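Local coordinates for Non-structural protein 5 (Modoc virus, PDB 2WA2) that probably methylates the cap of viral RNA at guanine N7 and ribose 2'-O, with S-adenosylmethionine as the methyl donor, at residues 81-87 and 147-153; 88-92 and 110-114; 97-101 and 129-135. The protein carries 4 engineered substitutions. One frame throughout, in Å; residues are numbered along the deposited sequence. Where two conformers were deposited one is given.

Contact 1. Residues 81-87 and 147-153; sequences ELKGTVV and FQADTVL. Engineered in segment 81-87: Thr85 (natural residue Ser).
Two successive amides of 147-153 converge on one carbonyl: Thr85 O accepts from Asp150 N at 2.8 Å and, at greater length, from Thr151 N. Asp150 adds its side chain, whose OD2 takes the N-H of Thr85 at 2.9 Å on the lone pair turned away from the other oxygen. CG lies beside Asp150's own backbone N (chi1 -55°), and this brings the carboxylate against Gly84 CA, where glycine suits both the close approach and the positive phi. The hydroxyl of Thr151 donates to Lys83 O at 2.9 Å, on a lone pair in the carbonyl plane.

Beyond this corner the chains become neighbouring parallel strands, 86-89 and 151-154, in the Rossmann-like sheet of an FtsJ-type methyltransferase; Val87 N bonds to Thr151 O, and Leu153 N to Val87 O. The beta-branched Val86 and Thr151 stand side by side on one face. There Val86 CG1 meets Leu153 CD1 at 3.7 Å, while Leu82 crosses Leu153 at about a right angle, CD2 to CD2 3.8 Å. Helix 95-101 covers this buried cluster through Trp96 and Tyr99.

The outer side is looser. The bent chain of Lys83 gives only a weak bond from NZ to Asp150 O at 3.3 Å. Engineered Thr85 rests CG2 near Gln148 O, its hydroxyl bonded to Glu108, and the flexible, polar side chains of Gln148 and Glu81 lie exposed at the surface.

Contact 2. Residues 88-92 and 110-114; sequences DLGCG and KAYTL. With SAM (S-adenosylmethionine), chain C.
Asp88 exchanges two backbone hydrogen bonds with the neighbouring parallel strand: its N donates to Lys110 O, and its O accepts from Tyr112 N. Where strand 86-89 ends, Tyr112 O receives Cys91 N at 2.8 Å from above the carbonyl plane, together with a weak bond from Gly90 N, so one carbonyl steadies the loop's start. Another weak bond joins Gly92 N to Thr113 OG1 at 3.0 Å; the hydroxyl, anti to Thr113's own N (chi1 -155°), reaches it.

Among the apolar contacts, Cys91 SG lies 3.7 Å from Thr113 CB and 3.9 Å from Ala111 CB, small groups that fit beneath the turn. On the sheet's other face Leu89 CD2 meets the Tyr112 ring at CD2, 4.1 Å away.

Against the cofactor, Gly90 CA comes within 3.4 Å of SAM O4', and Gly92 CA equally near SAM O3'. Positive phi suits glycine at both, and the missing side chain spares O4' at Gly90 and SD at Gly92. Leu114 N lies 3.1 Å from SAM N3, with Leu114 CG over the face of the adenine's six-membered ring. Asp-Leu-Gly-Cys-Gly, running from the first strand's end into the loop, is the glycine-rich motif of Rossmann-like, SAM-dependent methyltransferases.

Contact 3. Residues 97-101 and 129-135; sequences SYYAA and GWNLITF
Ile133 sets its CD1 over one face of the Tyr98 ring, 3.9 Å from the ring centroid, in a CH-pi contact. Trp130 CB meets the same ring differently, in its plane at the edge, 3.9 Å from Tyr98 CE1. The third neighbour is Phe135: the two rings lie obliquely, with centroids 5.5 Å apart and planes at 47°, and Phe135 CE2 comes close to Tyr98 OH. One helical turn on, Ala101 CB touches Ile133 CG1 at 3.5 Å and Gly129 O at 3.3 Å. A methyl group suits this narrow place, and Gly129, with no side chain, can lay its CA against Ala101 O in a CA-H...O contact. Ser97 is small as well, and its CB rests obliquely against CE1 and CZ of Phe135.

Several features hold this first shell in position. Ile133 CG2 sits over the centre of the Phe135 ring, 3.5 Å above its plane, so the branched isoleucine serves both aromatic rings, CD1 for one and CG2 for the other. Tyr98 CG stands beside its own backbone N (chi1 -79°), which sends the ring outward from the helix toward Trp130, Ile133 and Phe135; its hydroxyl is hydrogen-bonded to Val125 N. A short 3-10 turn brings Trp130 and Leu132 up to the helix, with Leu132 N bonded to Gly129 O at 2.9 Å.

Further out, Val109 and Ala111 of strand 106-112 lie against Ser97, Ile133 and Phe135. The axes of helix 97-101 and strand 133-135 approach to 9.7 Å and run nearly antiparallel, at 162°. Such a helix, lying over the sheet and reaching its outermost parallel strand, belongs to the alpha/beta layering of the Rossmann-like methyltransferase fold.

How the contacts relate
All three contacts reach one sheet, in which strands 133-136, 106-112, 86-89 and 151-154 lie side by side, with helix 95-101 on it. Contacts 1 and 2 use successive parts of strand 86-89: Val86 O faces Lys110 N at 2.9 Å, and Leu153 O faces Leu89 N at the same distance, both probable hydrogen bonds. Contact 3 joins contact 2 through a probable hydrogen bond between Asp88 OD2 and Ser97 OG, 2.6 Å apart, and through Ala111 N and Thr134 O. Leu82 CD1 packs on Tyr99 CE2 between contacts 1 and 3. Contact 2 lines the SAM pocket, whereas the side chains of Leu153 and Ser97 stay about 8 and 7 Å from the cofactor.

Contact 1. Residues 81-87 and 147-153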
loop_
_atom_site.group_PDB
_atom_site.type_symbol
_atom_site.label_atom_id
_atom_site.label_comp_id
_atom_site.label_asym_id
_atom_site.label_seq_id
_atom_site.Cartn_x
_atom_site.Cartn_y
_atom_site.Cartn_z
ATOM N N GLU A 81 -0.602 3.545 -13.639
ATOM C CA GLU A 81 -0.806 4.725 -14.472
ATOM C C GLU A 81 -1.627 5.748 -13.693
ATOM O O GLU A 81 -2.806 5.542 -13.431
ATOM C CB GLU A 81 -1.489 4.345 -15.796
ATOM C CG GLU A 81 -1.806 5.561 -16.735
ATOM C CD GLU A 81 -0.551 6.260 -17.330
ATOM O OE1 GLU A 81 0.578 5.680 -17.331
ATOM O OE2 GLU A 81 -0.719 7.405 -17.819
ATOM N N LEU A 82 -0.979 6.836 -13.310
ATOM C CA LEU A 82 -1.637 7.884 -12.546
ATOM C C LEU A 82 -2.352 8.784 -13.564
ATOM O O LEU A 82 -1.711 9.433 -14.376
ATOM C CB LEU A 82 -0.605 8.621 -11.671
ATOM C CG LEU A 82 0.056 7.790 -10.554
ATOM C CD1 LEU A 82 1.173 8.545 -9.864
ATOM C CD2 LEU A 82 -0.944 7.252 -9.518
ATOM N N LYS A 83 -3.682 8.784 -13.555
ATOM C CA LYS A 83 -4.431 9.512 -14.597
ATOM C C LYS A 83 -5.852 9.893 -14.221
ATOM O O LYS A 83 -6.505 9.225 -13.399
ATOM C CB LYS A 83 -4.459 8.697 -15.907
ATOM C CG LYS A 83 -5.305 7.454 -15.823
ATOM C CD LYS A 83 -5.548 6.828 -17.184
ATOM C CE LYS A 83 -5.927 5.376 -17.044
ATOM N NZ LYS A 83 -7.295 5.180 -16.451
ATOM N N GLY A 84 -6.341 10.966 -14.859
ATOM C CA GLY A 84 -7.739 11.381 -14.696
ATOM C C GLY A 84 -8.064 11.728 -13.257
ATOM O O GLY A 84 -7.310 12.453 -12.616
ATOM N N THR A 85 -9.212 11.228 -12.794
ATOM C CA THR A 85 -9.662 11.327 -11.411
ATOM C C THR A 85 -8.956 10.244 -10.549
ATOM O O THR A 85 -9.195 9.035 -10.697
ATOM C CB THR A 85 -11.183 11.203 -11.324
ATOM O OG1 THR A 85 -11.772 12.243 -12.126
ATOM C CG2 THR A 85 -11.685 11.319 -9.831
ATOM N N VAL A 86 -8.090 10.719 -9.663
ATOM C CA VAL A 86 -7.354 9.850 -8.758
ATOM C C VAL A 86 -8.022 9.944 -7.396
ATOM O O VAL A 86 -8.270 11.057 -6.888
ATOM C CB VAL A 86 -5.871 10.288 -8.633
ATOM C CG1 VAL A 86 -5.090 9.376 -7.634
ATOM C CG2 VAL A 86 -5.167 10.260 -9.984
ATOM N N VAL A 87 -8.337 8.792 -6.818
ATOM C CA VAL A 87 -8.721 8.757 -5.401
ATOM C C VAL A 87 -7.540 8.297 -4.563
ATOM O O VAL A 87 -6.767 7.424 -4.975
ATOM C CB VAL A 87 -10.003 7.924 -5.079
ATOM C CG1 VAL A 87 -11.239 8.645 -5.562
ATOM C CG2 VAL A 87 -9.943 6.493 -5.616
ATOM N N PHE A 147 -17.096 5.975 -6.048
ATOM C CA PHE A 147 -17.562 6.824 -7.125
ATOM C C PHE A 147 -16.570 6.780 -8.260
ATOM O O PHE A 147 -15.563 6.057 -8.172
ATOM C CB PHE A 147 -17.761 8.264 -6.641
ATOM C CG PHE A 147 -16.538 8.871 -6.034
ATOM C CD1 PHE A 147 -15.473 9.274 -6.833
ATOM C CD2 PHE A 147 -16.449 9.043 -4.661
ATOM C CE1 PHE A 147 -14.357 9.828 -6.284
ATOM C CE2 PHE A 147 -15.317 9.602 -4.102
ATOM C CZ PHE A 147 -14.269 9.992 -4.912
ATOM N N GLN A 148 -16.850 7.564 -9.311
ATOM C CA GLN A 148 -16.028 7.614 -10.527
ATOM C C GLN A 148 -14.564 7.987 -10.290
ATOM O O GLN A 148 -14.243 9.051 -9.749
ATOM C CB GLN A 148 -16.660 8.552 -11.575
ATOM C CG GLN A 148 -16.309 8.244 -13.045
ATOM C CD GLN A 148 -14.859 8.570 -13.409
ATOM O OE1 GLN A 148 -14.364 9.673 -13.133
ATOM N NE2 GLN A 148 -14.168 7.597 -14.028
ATOM N N ALA A 149 -13.673 7.100 -10.718
ATOM C CA ALA A 149 -12.239 7.340 -10.617
ATOM C C ALA A 149 -11.529 6.510 -11.644
ATOM O O ALA A 149 -11.884 5.349 -11.852
ATOM C CB ALA A 149 -11.686 6.988 -9.195
ATOM N N ASP A 150 -10.499 7.109 -12.235
ATOM C CA ASP A 150 -9.649 6.446 -13.215
ATOM C C ASP A 150 -8.449 5.743 -12.590
ATOM O O ASP A 150 -7.854 4.844 -13.224
ATOM C CB ASP A 150 -9.188 7.468 -14.225
ATOM C CG ASP A 150 -10.361 8.197 -14.851
ATOM O OD1 ASP A 150 -11.050 7.553 -15.653
ATOM O OD2 ASP A 150 -10.613 9.364 -14.482
ATOM N N THR A 151 -8.100 6.152 -11.356
ATOM C CA THR A 151 -6.975 5.583 -10.618
ATOM C C THR A 151 -7.382 5.471 -9.146
ATOM O O THR A 151 -7.827 6.447 -8.548
ATOM C CB THR A 151 -5.732 6.485 -10.666
ATOM O OG1 THR A 151 -5.481 6.939 -12.006
ATOM C CG2 THR A 151 -4.531 5.758 -10.120
ATOM N N VAL A 152 -7.232 4.278 -8.578
ATOM C CA VAL A 152 -7.546 4.077 -7.155
ATOM C C VAL A 152 -6.263 3.809 -6.375
ATOM O O VAL A 152 -5.596 2.796 -6.600
ATOM C CB VAL A 152 -8.546 2.946 -6.978
ATOM C CG1 VAL A 152 -8.758 2.630 -5.479
ATOM C CG2 VAL A 152 -9.835 3.271 -7.711
ATOM N N LEU A 153 -5.921 4.722 -5.471
ATOM C CA LEU A 153 -4.733 4.589 -4.614
ATOM C C LEU A 153 -5.188 4.308 -3.206
ATOM O O LEU A 153 -6.149 4.901 -2.740
ATOM C CB LEU A 153 -3.889 5.885 -4.598
ATOM C CG LEU A 153 -3.356 6.379 -5.951
ATOM C CD1 LEU A 153 -2.476 7.613 -5.743
ATOM C CD2 LEU A 153 -2.587 5.267 -6.714
HETATM O O HOH W 1 -5.011 4.421 -14.049
#

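Contact 2. Residues 88-92 and 110-114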
loop_
_atom_site.group_PDB
_atom_site.type_symbol
_atom_site.label_atom_id
_atom_site.label_comp_id
_atom_site.label_asym_id
_atom_site.label_seq_id
_atom_site.Cartn_x
_atom_site.Cartn_y
_atom_site.Cartn_z
ATOM N N ASP A 88 -7.366 8.944 -3.417
ATOM C CA ASP A 88 -6.316 8.560 -2.500
ATOM C C ASP A 88 -7.002 8.221 -1.184
ATOM O O ASP A 88 -7.380 9.107 -0.408
ATOM C CB ASP A 88 -5.272 9.671 -2.370
ATOM C CG ASP A 88 -4.086 9.272 -1.486
ATOM O OD1 ASP A 88 -3.989 8.081 -1.117
ATOM O OD2 ASP A 88 -3.290 10.155 -1.112
ATOM N N LEU A 89 -7.224 6.928 -0.980
ATOM C CA LEU A 89 -7.886 6.424 0.211
ATOM C C LEU A 89 -6.901 6.195 1.343
ATOM O O LEU A 89 -5.903 5.472 1.183
ATOM C CB LEU A 89 -8.679 5.153 -0.115
ATOM C CG LEU A 89 -9.668 5.351 -1.283
ATOM C CD1 LEU A 89 -10.190 4.029 -1.755
ATOM C CD2 LEU A 89 -10.847 6.316 -0.931
ATOM N N GLY A 90 -7.160 6.828 2.488
ATOM C CA GLY A 90 -6.216 6.762 3.606
ATOM C C GLY A 90 -5.019 7.644 3.305
ATOM O O GLY A 90 -3.889 7.188 3.294
ATOM N N CYS A 91 -5.276 8.914 3.015
ATOM C CA CYS A 91 -4.211 9.778 2.520
ATOM C C CYS A 91 -3.240 10.232 3.611
ATOM O O CYS A 91 -2.096 10.638 3.311
ATOM C CB CYS A 91 -4.811 10.968 1.733
ATOM S SG CYS A 91 -5.575 12.242 2.772
ATOM N N GLY A 92 -3.667 10.160 4.873
ATOM C CA GLY A 92 -2.842 10.673 5.968
ATOM C C GLY A 92 -2.366 12.084 5.677
ATOM O O GLY A 92 -3.174 12.959 5.294
ATOM N N LYS A 110 -8.880 13.361 -5.319
ATOM C CA LYS A 110 -9.808 13.356 -4.238
ATOM C C LYS A 110 -9.210 12.439 -3.153
ATOM O O LYS A 110 -9.123 11.197 -3.316
ATOM C CB LYS A 110 -11.156 12.856 -4.744
ATOM C CG LYS A 110 -11.752 13.747 -5.862
ATOM C CD LYS A 110 -13.164 13.269 -6.163
ATOM C CE LYS A 110 -13.864 14.091 -7.234
ATOM N NZ LYS A 110 -15.239 13.487 -7.509
ATOM N N ALA A 111 -8.795 13.077 -2.063
ATOM C CA ALA A 111 -8.028 12.464 -0.976
ATOM C C ALA A 111 -8.862 12.379 0.323
ATOM O O ALA A 111 -9.561 13.331 0.690
ATOM C CB ALA A 111 -6.749 13.277 -0.752
ATOM N N TYR A 112 -8.812 11.228 0.982
ATOM C CA TYR A 112 -9.672 10.938 2.136
ATOM C C TYR A 112 -8.883 10.284 3.256
ATOM O O TYR A 112 -8.082 9.377 3.007
ATOM C CB TYR A 112 -10.843 10.021 1.708
ATOM C CG TYR A 112 -11.690 10.628 0.625
ATOM C CD1 TYR A 112 -12.757 11.477 0.944
ATOM C CD2 TYR A 112 -11.405 10.393 -0.730
ATOM C CE1 TYR A 112 -13.532 12.063 -0.068
ATOM C CE2 TYR A 112 -12.188 10.973 -1.758
ATOM C CZ TYR A 112 -13.231 11.801 -1.410
ATOM O OH TYR A 112 -14.008 12.383 -2.393
ATOM N N THR A 113 -9.108 10.730 4.497
ATOM C CA THR A 113 -8.449 10.077 5.622
ATOM C C THR A 113 -9.233 10.291 6.921
ATOM O O THR A 113 -10.055 11.216 7.020
ATOM C CB THR A 113 -6.963 10.537 5.727
ATOM O OG1 THR A 113 -6.183 9.532 6.394
ATOM C CG2 THR A 113 -6.827 11.915 6.380
ATOM N N LEU A 114 -9.012 9.411 7.887
ATOM C CA LEU A 114 -9.696 9.479 9.173
ATOM C C LEU A 114 -9.387 10.797 9.892
ATOM O O LEU A 114 -10.297 11.533 10.241
ATOM C CB LEU A 114 -9.261 8.330 10.054
ATOM C CG LEU A 114 -10.065 7.047 10.131
ATOM C CD1 LEU A 114 -9.476 6.290 11.301
ATOM C CD2 LEU A 114 -11.565 7.298 10.362
HETATM N N SAM C . 0.218 7.449 1.542
HETATM C CA SAM C . 0.408 8.200 2.828
HETATM C C SAM C . 1.366 9.378 2.621
HETATM O O SAM C . 2.047 9.424 1.590
HETATM O OXT SAM C . 1.507 10.292 3.454
HETATM C CB SAM C . 0.958 7.272 3.910
HETATM C CG SAM C . -0.048 6.239 4.402
HETATM S SD SAM C . -1.046 7.011 5.686
HETATM C CE SAM C . 0.025 6.662 7.118
HETATM C "C5'" SAM C . -2.309 5.765 6.017
HETATM C "C4'" SAM C . -3.497 6.519 6.613
HETATM O "O4'" SAM C . -4.700 5.808 6.477
HETATM C "C3'" SAM C . -3.321 6.757 8.110
HETATM O "O3'" SAM C . -3.045 8.125 8.285
HETATM C "C2'" SAM C . -4.655 6.399 8.740
HETATM O "O2'" SAM C . -5.087 7.445 9.574
HETATM C "C1'" SAM C . -5.556 6.254 7.510
HETATM N N9 SAM C . -6.661 5.325 7.717
HETATM C C8 SAM C . -6.604 4.101 8.341
HETATM N N7 SAM C . -7.820 3.545 8.313
HETATM C C5 SAM C . -8.648 4.424 7.684
HETATM C C6 SAM C . -10.010 4.373 7.380
HETATM N N6 SAM C . -10.768 3.350 7.730
HETATM N N1 SAM C . -10.571 5.430 6.687
HETATM C C2 SAM C . -9.822 6.517 6.324
HETATM N N3 SAM C . -8.474 6.589 6.616
HETATM C C4 SAM C . -7.924 5.539 7.301
#

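Contact 3. Residues 97-101 and 129-135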
loop_
_atom_site.group_PDB
_atom_site.type_symbol
_atom_site.label_atom_id
_atom_site.label_comp_id
_atom_site.label_asym_id
_atom_site.label_seq_id
_atom_site.Cartn_x
_atom_site.Cartn_y
_atom_site.Cartn_z
ATOM N N SER A 97 -0.985 12.062 -2.584
ATOM C CA SER A 97 -1.892 12.966 -3.278
ATOM C C SER A 97 -1.113 14.076 -3.985
ATOM O O SER A 97 -1.417 14.420 -5.126
ATOM C CB SER A 97 -2.895 13.546 -2.283
ATOM O OG SER A 97 -3.892 12.571 -2.018
ATOM N N TYR A 98 -0.102 14.603 -3.305
ATOM C CA TYR A 98 0.778 15.636 -3.855
ATOM C C TYR A 98 1.649 15.049 -4.946
ATOM O O TYR A 98 1.934 15.714 -5.943
ATOM C CB TYR A 98 1.624 16.277 -2.761
ATOM C CG TYR A 98 0.858 17.299 -1.951
ATOM C CD1 TYR A 98 0.449 18.508 -2.527
ATOM C CD2 TYR A 98 0.531 17.059 -0.623
ATOM C CE1 TYR A 98 -0.285 19.441 -1.796
ATOM C CE2 TYR A 98 -0.181 18.004 0.123
ATOM C CZ TYR A 98 -0.592 19.176 -0.472
ATOM O OH TYR A 98 -1.310 20.089 0.263
ATOM N N TYR A 99 2.061 13.795 -4.774
ATOM C CA TYR A 99 2.763 13.133 -5.851
ATOM C C TYR A 99 1.867 13.002 -7.077
ATOM O O TYR A 99 2.237 13.448 -8.170
ATOM C CB TYR A 99 3.357 11.778 -5.440
ATOM C CG TYR A 99 4.117 11.186 -6.593
ATOM C CD1 TYR A 99 5.403 11.633 -6.910
ATOM C CD2 TYR A 99 3.526 10.244 -7.424
ATOM C CE1 TYR A 99 6.096 11.112 -8.019
ATOM C CE2 TYR A 99 4.211 9.710 -8.529
ATOM C CZ TYR A 99 5.484 10.161 -8.822
ATOM O OH TYR A 99 6.129 9.615 -9.917
ATOM N N ALA A 100 0.685 12.402 -6.895
ATOM C CA ALA A 100 -0.269 12.219 -7.964
ATOM C C ALA A 100 -0.608 13.547 -8.645
ATOM O O ALA A 100 -0.672 13.603 -9.856
ATOM C CB ALA A 100 -1.543 11.557 -7.439
ATOM N N ALA A 101 -0.826 14.598 -7.854
ATOM C CA ALA A 101 -1.242 15.907 -8.376
ATOM C C ALA A 101 -0.192 16.586 -9.282
ATOM O O ALA A 101 -0.524 17.485 -10.091
ATOM C CB ALA A 101 -1.651 16.838 -7.229
ATOM N N GLY A 129 0.731 21.565 -8.452
ATOM C CA GLY A 129 -0.461 20.705 -8.482
ATOM C C GLY A 129 -1.365 20.723 -7.249
ATOM O O GLY A 129 -2.426 20.087 -7.245
ATOM N N TRP A 130 -0.969 21.453 -6.203
ATOM C CA TRP A 130 -1.776 21.523 -4.973
ATOM C C TRP A 130 -3.271 21.824 -5.232
ATOM O O TRP A 130 -4.134 21.329 -4.512
ATOM C CB TRP A 130 -1.176 22.539 -3.974
ATOM C CG TRP A 130 -1.380 23.973 -4.402
ATOM C CD1 TRP A 130 -0.500 24.753 -5.105
ATOM C CD2 TRP A 130 -2.546 24.781 -4.180
ATOM N NE1 TRP A 130 -1.044 25.998 -5.325
ATOM C CE2 TRP A 130 -2.298 26.042 -4.772
ATOM C CE3 TRP A 130 -3.777 24.560 -3.541
ATOM C CZ2 TRP A 130 -3.243 27.084 -4.751
ATOM C CZ3 TRP A 130 -4.718 25.603 -3.510
ATOM C CH2 TRP A 130 -4.438 26.846 -4.110
ATOM N N ASN A 131 -3.568 22.621 -6.265
ATOM C CA ASN A 131 -4.934 23.096 -6.539
ATOM C C ASN A 131 -5.812 22.022 -7.150
ATOM O O ASN A 131 -7.034 22.175 -7.229
ATOM C CB ASN A 131 -4.906 24.309 -7.478
ATOM C CG ASN A 131 -3.925 24.129 -8.632
ATOM O OD1 ASN A 131 -2.704 24.077 -8.427
ATOM N ND2 ASN A 131 -4.451 24.037 -9.847
ATOM N N LEU A 132 -5.179 20.940 -7.597
ATOM C CA LEU A 132 -5.901 19.806 -8.141
ATOM C C LEU A 132 -6.426 18.854 -7.045
ATOM O O LEU A 132 -7.274 18.001 -7.320
ATOM C CB LEU A 132 -5.001 19.054 -9.117
ATOM C CG LEU A 132 -4.472 19.866 -10.313
ATOM C CD1 LEU A 132 -3.682 18.989 -11.273
ATOM C CD2 LEU A 132 -5.614 20.572 -11.039
ATOM N N ILE A 133 -5.950 19.032 -5.812
ATOM C CA ILE A 133 -6.341 18.137 -4.702
ATOM C C ILE A 133 -7.464 18.722 -3.861
ATOM O O ILE A 133 -7.454 19.928 -3.558
ATOM C CB ILE A 133 -5.147 17.785 -3.758
ATOM C CG1 ILE A 133 -3.931 17.351 -4.568
ATOM C CG2 ILE A 133 -5.536 16.642 -2.778
ATOM C CD1 ILE A 133 -2.604 17.590 -3.866
ATOM N N THR A 134 -8.428 17.863 -3.529
ATOM C CA THR A 134 -9.402 18.093 -2.474
ATOM C C THR A 134 -9.143 17.101 -1.349
ATOM O O THR A 134 -9.317 15.883 -1.532
ATOM C CB THR A 134 -10.847 17.903 -2.969
ATOM O OG1 THR A 134 -11.085 18.802 -4.055
ATOM C CG2 THR A 134 -11.836 18.175 -1.836
ATOM N N PHE A 135 -8.714 17.621 -0.196
ATOM C CA PHE A 135 -8.510 16.782 0.985
ATOM C C PHE A 135 -9.780 16.771 1.802
ATOM O O PHE A 135 -10.381 17.838 2.051
ATOM C CB PHE A 135 -7.363 17.291 1.844
ATOM C CG PHE A 135 -6.014 17.007 1.274
ATOM C CD1 PHE A 135 -5.485 15.729 1.325
ATOM C CD2 PHE A 135 -5.243 18.026 0.740
ATOM C CE1 PHE A 135 -4.198 15.462 0.801
ATOM C CE2 PHE A 135 -3.987 17.778 0.226
ATOM C CZ PHE A 135 -3.459 16.483 0.262
#